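Long-range contacts in vaginolysin (PDB 5IMY), which probably acts as a secreted pore-forming toxin that binds cholesterol in host membranes and lyses the cells, as other cholesterol-dependent cytolysins do: residues Y255-A260 and T351-K356; L118-P123 and T217-S222; K70-T75 and K181-A186; Y169-A174 and Q208-N213. All blocks are in the same frame, centred on the assembly; numbering follows the deposited sequence.

Contact 1. Residues Y255-A260 and T351-K356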
loop_
_atom_site.group_PDB
_atom_site.type_symbol
_atom_site.label_atom_id
_atom_site.label_comp_id
_atom_site.label_asym_id
_atom_site.label_seq_id
_atom_site.Cartn_x
_atom_site.Cartn_y
_atom_site.Cartn_z
ATOM N N TYR A 255 36.526 -9.042 -30.256
ATOM C CA TYR A 255 37.310 -7.906 -30.716
ATOM C C TYR A 255 36.515 -6.623 -30.532
ATOM O O TYR A 255 35.288 -6.603 -30.661
ATOM C CB TYR A 255 37.735 -8.055 -32.186
ATOM C CG TYR A 255 36.602 -8.034 -33.190
ATOM C CD1 TYR A 255 36.268 -6.868 -33.869
ATOM C CD2 TYR A 255 35.881 -9.185 -33.472
ATOM C CE1 TYR A 255 35.240 -6.849 -34.794
ATOM C CE2 TYR A 255 34.853 -9.175 -34.396
ATOM C CZ TYR A 255 34.539 -8.007 -35.054
ATOM O OH TYR A 255 33.515 -8.001 -35.971
ATOM N N VAL A 256 37.237 -5.549 -30.217
ATOM C CA VAL A 256 36.640 -4.230 -30.052
ATOM C C VAL A 256 36.161 -3.744 -31.413
ATOM O O VAL A 256 36.956 -3.260 -32.225
ATOM C CB VAL A 256 37.644 -3.244 -29.427
ATOM C CG1 VAL A 256 36.993 -1.883 -29.199
ATOM C CG2 VAL A 256 38.196 -3.809 -28.119
ATOM N N SER A 257 34.858 -3.875 -31.673
ATOM C CA SER A 257 34.330 -3.499 -32.981
ATOM C C SER A 257 34.279 -1.987 -33.159
ATOM O O SER A 257 34.414 -1.498 -34.286
ATOM C CB SER A 257 32.942 -4.107 -33.186
ATOM O OG SER A 257 32.343 -4.451 -31.951
ATOM N N ASN A 258 34.090 -1.233 -32.079
ATOM C CA ASN A 258 34.114 0.218 -32.183
ATOM C C ASN A 258 34.386 0.822 -30.813
ATOM O O ASN A 258 34.138 0.203 -29.776
ATOM C CB ASN A 258 32.801 0.768 -32.757
ATOM C CG ASN A 258 31.681 0.803 -31.731
ATOM O OD1 ASN A 258 31.648 1.672 -30.859
ATOM N ND2 ASN A 258 30.745 -0.132 -31.847
ATOM N N VAL A 259 34.907 2.046 -30.834
ATOM C CA VAL A 259 35.168 2.827 -29.632
ATOM C C VAL A 259 34.556 4.204 -29.829
ATOM O O VAL A 259 34.802 4.859 -30.848
ATOM C CB VAL A 259 36.676 2.939 -29.337
ATOM C CG1 VAL A 259 36.936 3.919 -28.191
ATOM C CG2 VAL A 259 37.249 1.572 -29.004
ATOM N N ALA A 260 33.760 4.640 -28.858
ATOM C CA ALA A 260 33.135 5.950 -28.902
ATOM C C ALA A 260 34.046 6.978 -28.246
ATOM O O ALA A 260 34.664 6.709 -27.212
ATOM C CB ALA A 260 31.777 5.923 -28.199
ATOM N N THR A 351 32.828 -1.168 -27.507
ATOM C CA THR A 351 31.962 -2.313 -27.743
ATOM C C THR A 351 32.803 -3.476 -28.248
ATOM O O THR A 351 33.736 -3.281 -29.033
ATOM C CB THR A 351 30.871 -1.977 -28.766
ATOM O OG1 THR A 351 30.121 -0.843 -28.317
ATOM C CG2 THR A 351 29.928 -3.159 -28.967
ATOM N N THR A 352 32.476 -4.681 -27.792
ATOM C CA THR A 352 33.143 -5.891 -28.245
ATOM C C THR A 352 32.170 -6.754 -29.037
ATOM O O THR A 352 30.969 -6.785 -28.757
ATOM C CB THR A 352 33.702 -6.706 -27.072
ATOM O OG1 THR A 352 32.622 -7.239 -26.294
ATOM C CG2 THR A 352 34.593 -5.845 -26.188
ATOM N N SER A 353 32.709 -7.452 -30.033
ATOM C CA SER A 353 31.947 -8.387 -30.843
ATOM C C SER A 353 32.686 -9.717 -30.887
ATOM O O SER A 353 33.919 -9.760 -30.839
ATOM C CB SER A 353 31.738 -7.854 -32.267
ATOM O OG SER A 353 31.026 -6.631 -32.253
ATOM N N PHE A 354 31.923 -10.802 -30.970
ATOM C CA PHE A 354 32.520 -12.130 -31.011
ATOM C C PHE A 354 33.212 -12.364 -32.347
ATOM O O PHE A 354 32.692 -12.011 -33.407
ATOM C CB PHE A 354 31.457 -13.204 -30.785
ATOM C CG PHE A 354 30.973 -13.293 -29.365
ATOM C CD1 PHE A 354 31.794 -13.798 -28.371
ATOM C CD2 PHE A 354 29.692 -12.886 -29.027
ATOM C CE1 PHE A 354 31.353 -13.887 -27.064
ATOM C CE2 PHE A 354 29.244 -12.973 -27.723
ATOM C CZ PHE A 354 30.075 -13.474 -26.739
ATOM N N VAL A 355 34.399 -12.971 -32.290
ATOM C CA VAL A 355 35.140 -13.277 -33.509
ATOM C C VAL A 355 34.391 -14.310 -34.342
ATOM O O VAL A 355 34.407 -14.262 -35.577
ATOM C CB VAL A 355 36.559 -13.762 -33.157
ATOM C CG1 VAL A 355 37.304 -14.231 -34.407
ATOM C CG2 VAL A 355 37.335 -12.655 -32.456
ATOM N N LYS A 356 33.718 -15.255 -33.681
ATOM C CA LYS A 356 33.097 -16.368 -34.393
ATOM C C LYS A 356 32.101 -15.875 -35.436
ATOM O O LYS A 356 32.130 -16.311 -36.593
ATOM C CB LYS A 356 32.412 -17.307 -33.397
ATOM C CG LYS A 356 31.794 -18.547 -34.043
ATOM C CD LYS A 356 30.413 -18.867 -33.484
ATOM C CE LYS A 356 30.476 -19.768 -32.257
ATOM N NZ LYS A 356 29.573 -20.944 -32.418
#

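Contact 2. Residues L118-P123 and T217-S222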
loop_
_atom_site.group_PDB
_atom_site.type_symbol
_atom_site.label_atom_id
_atom_site.label_comp_id
_atom_site.label_asym_id
_atom_site.label_seq_id
_atom_site.Cartn_x
_atom_site.Cartn_y
_atom_site.Cartn_z
ATOM N N LEU A 118 40.337 0.793 -40.017
ATOM C CA LEU A 118 39.467 1.543 -39.127
ATOM C C LEU A 118 38.691 2.586 -39.917
ATOM O O LEU A 118 39.114 3.032 -40.988
ATOM C CB LEU A 118 40.274 2.230 -38.026
ATOM C CG LEU A 118 41.324 1.363 -37.334
ATOM C CD1 LEU A 118 42.025 2.162 -36.253
ATOM C CD2 LEU A 118 40.692 0.106 -36.757
ATOM N N SER A 119 37.545 2.981 -39.372
ATOM C CA SER A 119 36.737 4.026 -39.974
ATOM C C SER A 119 36.162 4.919 -38.887
ATOM O O SER A 119 35.880 4.468 -37.774
ATOM C CB SER A 119 35.594 3.457 -40.814
ATOM O OG SER A 119 34.699 4.495 -41.148
ATOM N N VAL A 120 35.983 6.190 -39.232
ATOM C CA VAL A 120 35.421 7.187 -38.332
ATOM C C VAL A 120 34.189 7.781 -38.996
ATOM O O VAL A 120 34.191 8.052 -40.202
ATOM C CB VAL A 120 36.452 8.282 -37.984
ATOM C CG1 VAL A 120 36.829 9.092 -39.220
ATOM C CG2 VAL A 120 35.924 9.182 -36.880
ATOM N N ASP A 121 33.135 7.978 -38.208
ATOM C CA ASP A 121 31.831 8.385 -38.725
ATOM C C ASP A 121 31.629 9.893 -38.689
ATOM O O ASP A 121 30.543 10.370 -38.350
ATOM C CB ASP A 121 30.735 7.675 -37.936
ATOM C CG ASP A 121 30.710 8.081 -36.477
ATOM O OD1 ASP A 121 31.687 8.700 -36.007
ATOM O OD2 ASP A 121 29.708 7.776 -35.794
ATOM N N LEU A 122 32.652 10.671 -39.049
ATOM C CA LEU A 122 32.543 12.124 -38.987
ATOM C C LEU A 122 31.907 12.671 -40.264
ATOM O O LEU A 122 32.161 12.153 -41.356
ATOM C CB LEU A 122 33.919 12.754 -38.790
ATOM C CG LEU A 122 34.495 12.614 -37.380
ATOM C CD1 LEU A 122 35.974 12.964 -37.356
ATOM C CD2 LEU A 122 33.728 13.494 -36.407
ATOM N N PRO A 123 31.086 13.717 -40.165
ATOM C CA PRO A 123 30.436 14.249 -41.365
ATOM C C PRO A 123 31.435 14.942 -42.276
ATOM O O PRO A 123 32.468 15.452 -41.837
ATOM C CB PRO A 123 29.410 15.238 -40.805
ATOM C CG PRO A 123 30.017 15.705 -39.543
ATOM C CD PRO A 123 30.778 14.530 -38.976
ATOM N N THR A 217 28.838 11.540 -27.050
ATOM C CA THR A 217 29.661 10.958 -28.102
ATOM C C THR A 217 29.725 11.922 -29.279
ATOM O O THR A 217 28.694 12.251 -29.874
ATOM C CB THR A 217 29.099 9.607 -28.549
ATOM O OG1 THR A 217 29.063 8.708 -27.434
ATOM C CG2 THR A 217 29.960 9.000 -29.654
ATOM N N TYR A 218 30.937 12.363 -29.617
ATOM C CA TYR A 218 31.137 13.177 -30.809
ATOM C C TYR A 218 31.251 12.314 -32.058
ATOM O O TYR A 218 30.655 12.630 -33.093
ATOM C CB TYR A 218 32.393 14.032 -30.656
ATOM C CG TYR A 218 32.360 14.968 -29.471
ATOM C CD1 TYR A 218 31.258 15.775 -29.221
ATOM C CD2 TYR A 218 33.431 15.037 -28.597
ATOM C CE1 TYR A 218 31.231 16.627 -28.133
ATOM C CE2 TYR A 218 33.413 15.878 -27.505
ATOM C CZ TYR A 218 32.312 16.674 -27.278
ATOM O OH TYR A 218 32.300 17.515 -26.190
ATOM N N TYR A 219 32.013 11.228 -31.977
ATOM C CA TYR A 219 32.217 10.354 -33.121
ATOM C C TYR A 219 32.643 8.983 -32.623
ATOM O O TYR A 219 33.033 8.813 -31.465
ATOM C CB TYR A 219 33.263 10.928 -34.086
ATOM C CG TYR A 219 34.576 11.285 -33.427
ATOM C CD1 TYR A 219 35.558 10.323 -33.220
ATOM C CD2 TYR A 219 34.837 12.585 -33.015
ATOM C CE1 TYR A 219 36.760 10.648 -32.619
ATOM C CE2 TYR A 219 36.036 12.919 -32.416
ATOM C CZ TYR A 219 36.994 11.947 -32.220
ATOM O OH TYR A 219 38.190 12.275 -31.621
ATOM N N THR A 220 32.566 8.007 -33.523
ATOM C CA THR A 220 32.872 6.620 -33.210
ATOM C C THR A 220 33.884 6.097 -34.217
ATOM O O THR A 220 33.717 6.287 -35.426
ATOM C CB THR A 220 31.599 5.761 -33.234
ATOM O OG1 THR A 220 30.724 6.175 -32.178
ATOM C CG2 THR A 220 31.930 4.282 -33.068
ATOM N N VAL A 221 34.931 5.450 -33.717
ATOM C CA VAL A 221 35.912 4.771 -34.554
ATOM C C VAL A 221 35.542 3.296 -34.583
ATOM O O VAL A 221 35.479 2.644 -33.534
ATOM C CB VAL A 221 37.343 4.975 -34.032
ATOM C CG1 VAL A 221 38.342 4.226 -34.911
ATOM C CG2 VAL A 221 37.679 6.460 -33.978
ATOM N N SER A 222 35.301 2.771 -35.779
ATOM C CA SER A 222 34.780 1.425 -35.952
ATOM C C SER A 222 35.743 0.580 -36.774
ATOM O O SER A 222 36.583 1.094 -37.518
ATOM C CB SER A 222 33.404 1.455 -36.628
ATOM O OG SER A 222 33.015 0.158 -37.045
HETATM O O HOH W 1 29.004 7.903 -33.328
HETATM O O HOH W 2 30.058 11.644 -36.090
#

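Contact 3. Residues K70-T75 and K181-A186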
loop_
_atom_site.group_PDB
_atom_site.type_symbol
_atom_site.label_atom_id
_atom_site.label_comp_id
_atom_site.label_asym_id
_atom_site.label_seq_id
_atom_site.Cartn_x
_atom_site.Cartn_y
_atom_site.Cartn_z
ATOM N N LYS A 70 14.889 -6.173 -3.379
ATOM C CA LYS A 70 14.708 -6.148 -4.822
ATOM C C LYS A 70 15.900 -6.809 -5.505
ATOM O O LYS A 70 16.845 -7.270 -4.861
ATOM C CB LYS A 70 14.536 -4.715 -5.332
ATOM C CG LYS A 70 13.240 -4.059 -4.928
ATOM C CD LYS A 70 12.884 -2.961 -5.904
ATOM C CE LYS A 70 11.683 -2.173 -5.435
ATOM N NZ LYS A 70 12.074 -0.778 -5.180
ATOM N N ASN A 71 15.839 -6.845 -6.832
ATOM C CA ASN A 71 16.922 -7.354 -7.656
ATOM C C ASN A 71 17.063 -6.457 -8.874
ATOM O O ASN A 71 16.062 -6.013 -9.442
ATOM C CB ASN A 71 16.661 -8.801 -8.094
ATOM C CG ASN A 71 17.521 -9.216 -9.270
ATOM O OD1 ASN A 71 18.631 -9.718 -9.098
ATOM N ND2 ASN A 71 17.009 -9.009 -10.478
ATOM N N ILE A 72 18.304 -6.187 -9.266
ATOM C CA ILE A 72 18.602 -5.444 -10.483
ATOM C C ILE A 72 19.325 -6.380 -11.438
ATOM O O ILE A 72 20.273 -7.066 -11.042
ATOM C CB ILE A 72 19.448 -4.187 -10.201
ATOM C CG1 ILE A 72 19.626 -3.378 -11.498
ATOM C CG2 ILE A 72 20.780 -4.566 -9.537
ATOM C CD1 ILE A 72 21.007 -2.794 -11.716
ATOM N N THR A 73 18.863 -6.422 -12.685
ATOM C CA THR A 73 19.544 -7.129 -13.760
ATOM C C THR A 73 19.800 -6.138 -14.884
ATOM O O THR A 73 18.886 -5.422 -15.303
ATOM C CB THR A 73 18.718 -8.311 -14.277
ATOM O OG1 THR A 73 18.309 -9.131 -13.177
ATOM C CG2 THR A 73 19.537 -9.153 -15.255
ATOM N N ASN A 74 21.039 -6.087 -15.364
ATOM C CA ASN A 74 21.424 -5.139 -16.397
ATOM C C ASN A 74 22.184 -5.869 -17.491
ATOM O O ASN A 74 23.076 -6.675 -17.205
ATOM C CB ASN A 74 22.282 -4.011 -15.820
ATOM C CG ASN A 74 22.412 -2.839 -16.771
ATOM O OD1 ASN A 74 21.513 -2.568 -17.567
ATOM N ND2 ASN A 74 23.538 -2.138 -16.695
ATOM N N THR A 75 21.822 -5.587 -18.741
ATOM C CA THR A 75 22.492 -6.150 -19.905
ATOM C C THR A 75 22.894 -5.000 -20.811
ATOM O O THR A 75 22.036 -4.229 -21.253
ATOM C CB THR A 75 21.582 -7.133 -20.649
ATOM O OG1 THR A 75 21.183 -8.184 -19.761
ATOM C CG2 THR A 75 22.303 -7.732 -21.851
ATOM N N LYS A 181 27.244 -1.214 -8.947
ATOM C CA LYS A 181 28.238 -1.921 -9.746
ATOM C C LYS A 181 27.575 -2.748 -10.838
ATOM O O LYS A 181 28.122 -2.879 -11.939
ATOM C CB LYS A 181 29.108 -2.802 -8.843
ATOM C CG LYS A 181 30.243 -2.033 -8.170
ATOM C CD LYS A 181 30.722 -2.675 -6.871
ATOM C CE LYS A 181 31.831 -3.694 -7.088
ATOM N NZ LYS A 181 31.318 -5.030 -7.492
ATOM N N ALA A 182 26.387 -3.294 -10.564
ATOM C CA ALA A 182 25.657 -4.039 -11.584
ATOM C C ALA A 182 25.081 -3.117 -12.651
ATOM O O ALA A 182 24.922 -3.532 -13.804
ATOM C CB ALA A 182 24.541 -4.859 -10.936
ATOM N N LYS A 183 24.761 -1.873 -12.288
ATOM C CA LYS A 183 24.224 -0.921 -13.255
ATOM C C LYS A 183 25.331 -0.265 -14.073
ATOM O O LYS A 183 25.199 -0.124 -15.294
ATOM C CB LYS A 183 23.403 0.151 -12.533
ATOM C CG LYS A 183 22.844 1.256 -13.436
ATOM C CD LYS A 183 21.484 0.887 -14.006
ATOM C CE LYS A 183 21.187 1.666 -15.279
ATOM N NZ LYS A 183 19.826 1.374 -15.810
ATOM N N PHE A 184 26.423 0.136 -13.424
ATOM C CA PHE A 184 27.419 1.006 -14.038
ATOM C C PHE A 184 28.768 0.337 -14.264
ATOM O O PHE A 184 29.663 0.967 -14.834
ATOM C CB PHE A 184 27.613 2.257 -13.175
ATOM C CG PHE A 184 26.413 3.163 -13.138
ATOM C CD1 PHE A 184 25.800 3.567 -14.313
ATOM C CD2 PHE A 184 25.899 3.605 -11.933
ATOM C CE1 PHE A 184 24.696 4.399 -14.284
ATOM C CE2 PHE A 184 24.797 4.436 -11.898
ATOM C CZ PHE A 184 24.195 4.833 -13.076
ATOM N N GLY A 185 28.945 -0.911 -13.837
ATOM C CA GLY A 185 30.182 -1.621 -14.100
ATOM C C GLY A 185 30.866 -2.130 -12.849
ATOM O O GLY A 185 30.789 -1.506 -11.786
ATOM N N ALA A 186 31.548 -3.272 -12.972
ATOM C CA ALA A 186 32.209 -3.886 -11.827
ATOM C C ALA A 186 33.196 -2.946 -11.151
ATOM O O ALA A 186 33.530 -3.158 -9.980
ATOM C CB ALA A 186 32.934 -5.156 -12.264
#

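Contact 4. Residues Y169-A174 and Q208-N213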
loop_
_atom_site.group_PDB
_atom_site.type_symbol
_atom_site.label_atom_id
_atom_site.label_comp_id
_atom_site.label_asym_id
_atom_site.label_seq_id
_atom_site.Cartn_x
_atom_site.Cartn_y
_atom_site.Cartn_z
ATOM N N TYR A 169 22.163 8.642 -21.410
ATOM C CA TYR A 169 22.365 8.645 -19.971
ATOM C C TYR A 169 21.687 7.433 -19.355
ATOM O O TYR A 169 20.643 6.975 -19.827
ATOM C CB TYR A 169 21.834 9.935 -19.325
ATOM C CG TYR A 169 20.337 10.129 -19.448
ATOM C CD1 TYR A 169 19.467 9.553 -18.532
ATOM C CD2 TYR A 169 19.798 10.899 -20.469
ATOM C CE1 TYR A 169 18.102 9.730 -18.637
ATOM C CE2 TYR A 169 18.434 11.083 -20.582
ATOM C CZ TYR A 169 17.592 10.495 -19.662
ATOM O OH TYR A 169 16.231 10.671 -19.764
ATOM N N ASP A 170 22.298 6.920 -18.293
ATOM C CA ASP A 170 21.760 5.812 -17.521
ATOM C C ASP A 170 21.624 6.255 -16.073
ATOM O O ASP A 170 22.584 6.760 -15.482
ATOM C CB ASP A 170 22.658 4.577 -17.625
ATOM C CG ASP A 170 22.809 4.088 -19.051
ATOM O OD1 ASP A 170 21.933 3.332 -19.518
ATOM O OD2 ASP A 170 23.805 4.461 -19.708
ATOM N N SER A 171 20.434 6.077 -15.514
ATOM C CA SER A 171 20.122 6.527 -14.169
ATOM C C SER A 171 19.914 5.334 -13.248
ATOM O O SER A 171 19.601 4.224 -13.688
ATOM C CB SER A 171 18.871 7.410 -14.168
ATOM O OG SER A 171 19.135 8.680 -14.734
ATOM N N ALA A 172 20.091 5.580 -11.953
ATOM C CA ALA A 172 19.831 4.565 -10.944
ATOM C C ALA A 172 19.807 5.230 -9.579
ATOM O O ALA A 172 20.580 6.155 -9.321
ATOM C CB ALA A 172 20.890 3.457 -10.974
ATOM N N SER A 173 18.912 4.757 -8.718
ATOM C CA SER A 173 18.871 5.233 -7.345
ATOM C C SER A 173 20.030 4.636 -6.558
ATOM O O SER A 173 20.337 3.448 -6.683
ATOM C CB SER A 173 17.542 4.857 -6.694
ATOM O OG SER A 173 17.079 5.884 -5.838
ATOM N N ALA A 174 20.685 5.468 -5.753
ATOM C CA ALA A 174 21.799 5.008 -4.930
ATOM C C ALA A 174 21.241 4.216 -3.753
ATOM O O ALA A 174 20.621 4.786 -2.849
ATOM C CB ALA A 174 22.642 6.187 -4.454
ATOM N N GLN A 208 17.479 11.315 -0.330
ATOM C CA GLN A 208 17.222 10.599 -1.570
ATOM C C GLN A 208 18.337 10.958 -2.539
ATOM O O GLN A 208 18.712 12.128 -2.648
ATOM C CB GLN A 208 15.860 10.963 -2.171
ATOM C CG GLN A 208 14.675 10.306 -1.482
ATOM C CD GLN A 208 13.355 10.659 -2.141
ATOM O OE1 GLN A 208 12.838 9.904 -2.963
ATOM N NE2 GLN A 208 12.802 11.812 -1.782
ATOM N N THR A 209 18.880 9.956 -3.227
ATOM C CA THR A 209 20.046 10.169 -4.074
ATOM C C THR A 209 19.852 9.479 -5.414
ATOM O O THR A 209 19.321 8.366 -5.481
ATOM C CB THR A 209 21.325 9.648 -3.404
ATOM O OG1 THR A 209 21.521 10.317 -2.154
ATOM C CG2 THR A 209 22.541 9.891 -4.299
ATOM N N GLN A 210 20.293 10.147 -6.477
ATOM C CA GLN A 210 20.228 9.615 -7.831
ATOM C C GLN A 210 21.616 9.677 -8.448
ATOM O O GLN A 210 22.299 10.700 -8.341
ATOM C CB GLN A 210 19.231 10.405 -8.688
ATOM C CG GLN A 210 18.783 9.685 -9.949
ATOM C CD GLN A 210 17.925 8.471 -9.649
ATOM O OE1 GLN A 210 17.437 8.299 -8.531
ATOM N NE2 GLN A 210 17.738 7.619 -10.650
ATOM N N ILE A 211 22.029 8.585 -9.087
ATOM C CA ILE A 211 23.311 8.500 -9.781
ATOM C C ILE A 211 23.032 8.369 -11.268
ATOM O O ILE A 211 22.200 7.551 -11.680
ATOM C CB ILE A 211 24.152 7.317 -9.273
ATOM C CG1 ILE A 211 24.352 7.409 -7.755
ATOM C CG2 ILE A 211 25.496 7.268 -9.994
ATOM C CD1 ILE A 211 25.022 8.689 -7.283
ATOM N N VAL A 212 23.726 9.168 -12.074
ATOM C CA VAL A 212 23.477 9.232 -13.510
ATOM C C VAL A 212 24.811 9.320 -14.236
ATOM O O VAL A 212 25.641 10.178 -13.921
ATOM C CB VAL A 212 22.580 10.431 -13.878
ATOM C CG1 VAL A 212 22.292 10.448 -15.373
ATOM C CG2 VAL A 212 21.284 10.386 -13.082
ATOM N N ASN A 213 25.011 8.433 -15.206
ATOM C CA ASN A 213 26.184 8.451 -16.071
ATOM C C ASN A 213 25.804 9.141 -17.375
ATOM O O ASN A 213 24.904 8.678 -18.082
ATOM C CB ASN A 213 26.682 7.028 -16.334
ATOM C CG ASN A 213 27.975 6.995 -17.129
ATOM O OD1 ASN A 213 28.775 7.928 -17.081
ATOM N ND2 ASN A 213 28.183 5.911 -17.868
#

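Contact 1. Residues Y255-A260 and T351-K356
Ser353 rests its CB over one face of the Tyr255 ring, a CH-pi contact displaced toward the rim, with CB 4.3 Å from the ring centroid. At the ring's edge, near its plane, Val355 brings CG2 to 3.9 Å from Tyr255 CD2. The tyrosine's chi1 of 66° sets CG between its own backbone N and carbonyl carbon, which lays the ring against the neighbouring strand. There it fills a buried place between Ser353, Val355, Leu94 and Phe232, while its hydroxyl, hydrogen-bonded to Asn358 OD1, leaves no lone polar end. The two strands run antiparallel: Tyr255 N reaches Ser353 O at 2.8 Å, Ser353 N returns a bond to Tyr255 O, and Val256 faces Thr352 as a non-hydrogen-bonded pair. The register then slips by one residue in a beta bulge, and Asn258 O accepts from Thr351 N at 3.0 Å. Such a bulge bends and twists a strand, here within the strongly twisted antiparallel sheet at the heart of the cytolysin fold. Ser257, the extra residue, has its CB directed at the partner strand; its N makes a weak bond to Thr351 O, and its OG meets Ser353 OG at 2.6 Å, where either may donate. Beyond the bulge Asn258 crosses Thr351 obliquely, ND2 lying 3.6 Å from CB, and Asn258 also touches Thr220 and Ser222 of strand 208-223.

Contact 2. Residues L118-P123 and T217-S222
Ser119 and Ser222 form a hydrogen-bonded antiparallel pair, with Ser119 N 2.8 Å from Ser222 O and Ser222 N 2.7 Å from Ser119 O. Val120 and Val221 follow as a non-hydrogen-bonded pair, after which the backbone pairing fades: Asp121 N makes only a weak bond to Thr220 O. The side chain of Asp121 takes over there. Its OD1 accepts Thr220 N at 2.7 Å along a nearly straight N-H (175°), the donor coming from above the carboxylate, 36° out of its plane. A chi1 of 64° turns the carboxylate to this amide, so aspartate, with its short arm, can continue the pairing just where strand 118-120 ends. Its second oxygen is used through water: one molecule donates to Asp121 OD2 and lies 2.7 Å from Thr220 OG1, tying the two polar side chains together at the more exposed side.

Apolar contacts gather on the buried side. Leu122 presses CD2 against Tyr219 CB at 3.5 Å, and Val120 brings CG2 to 3.9 Å from Tyr219 CD1, both meeting the tyrosine at a slant. Branched aliphatic groups fill the space beside its ring without needing polar partners. Tyr218 and Tyr219 together face Tyr261 in a classic beta bulge. Helix 139-158 covers the apolar face, with Val142, Leu149, Val150 and Trp153 touching it; strand 131-134 continues the sheet beyond 118-120, and strand 253-261 beyond 219-222.

Contact 3. Residues K70-T75 and K181-A186
Asn74 and Lys183 mark where the backbones come nearest, CA to CA 6.0 Å, as a strand passes the last turn of a helix. In relatives a small cluster of helices packs on the long strands leading to the membrane-binding domain and refolds into a transmembrane hairpin; helix 177-184 and strand 62-76 probably correspond to these. Segment 70-75 is a beta strand, so alternate side chains share a face, and Ile72 and Asn74 both direct their CB atoms at the helix. Gly185 ends that helix with positive phi (124°), and at its backbone angles a CB would collide with the carbonyl O of Phe184, which suits glycine.

Among the side chains, Ile72 supplies the apolar part. CG2 meets Ala182 CB at 4.0 Å, and CD1 comes to 3.9 Å from Lys183 CB, the two side chains crossing at about a right angle. The small alanine lets the strand come near. Asn74 supplies the polar part: its CB lies 3.4 Å from Ala182 O, and with CG anti to the backbone N (chi1 -166°) the amide lies beside the carbonyl ends of Ala182 and Lys183 but bonds, weakly, to that of Ala182, ND2 to O 3.5 Å. Lys183 bends at chi2 (88°); its NZ forms a salt bridge with an acidic side chain on the chain of another protein, while its CG sits 3.7 Å above the centre of the Phe184 ring.

Contact 4. Residues Y169-A174 and Q208-N213
Val212 turns both methyls to the Ser171 side chain: CG2 comes to 3.2 Å from OG, a tight fit, and CG1 to 3.7 Å. The two residues are a non-hydrogen-bonded pair, which brings their side chains together on one face, and Val212 CG1 stands anti to its own N (chi1 -178°), leaving both methyls toward that OG. Tyr169 lays its CB 4.0 Å from Val212 CG1 while its ring leads off, meeting that methyl at a slant. Both hydroxyls, Tyr169 OH and Ser171 OG, make weak hydrogen bonds to the carboxylate of Glu283. A small serine leaves room for the valine methyls, and its OG still has a polar partner under helix 278-286. Ser173 and Gln210 share this face, so the side turned to that helix is mixed in character.

The other face carries Asp170, Ala172, Ile211 and Asn213, over which helix 177-184 packs with Phe184. In relatives the pore-forming region is a central antiparallel sheet flanked by two helical clusters that refold into membrane-spanning hairpins; this pair, between helices 177-184 and 278-286, fits that arrangement. Ala172 and Ile211 are bonded both ways, Ile211 N to Ala172 O being 2.8 Å, and Asp170 pairs with Asn213 alike.

Ala174 points its CB to Thr209 CG2, at 3.7 Å, and to Ile211 CG1, at 3.9 Å, the methyl resting against both. Ala174 N bonds Thr209 O at 3.2 Å from above the carbonyl plane, 50° out of it. Ser173 OG adds a weak bond to the same oxygen. Ser171 N is bonded to an acidic side chain on the chain of another protein.

Contacts 1, 2 and 4 are strand pairs of one antiparallel sheet, and contacts 2 and 4 share strand 208-223, with centres about 28 Å apart. Contacts 1 and 2 are sheet neighbours through Val259 N and Val221 O, which probably hydrogen-bond. Contacts 1 and 4 are buried; contact 2 is more open, and there a water links a carboxylate to a hydroxyl. Contact 3 differs in kind, joining a helix end to the other, mixed sheet through few atoms and one weak bond, and it is only partly buried. It touches contact 4 through Phe184 and Lys183, and both are met by the chain of another protein, unlike contacts 1 and 2.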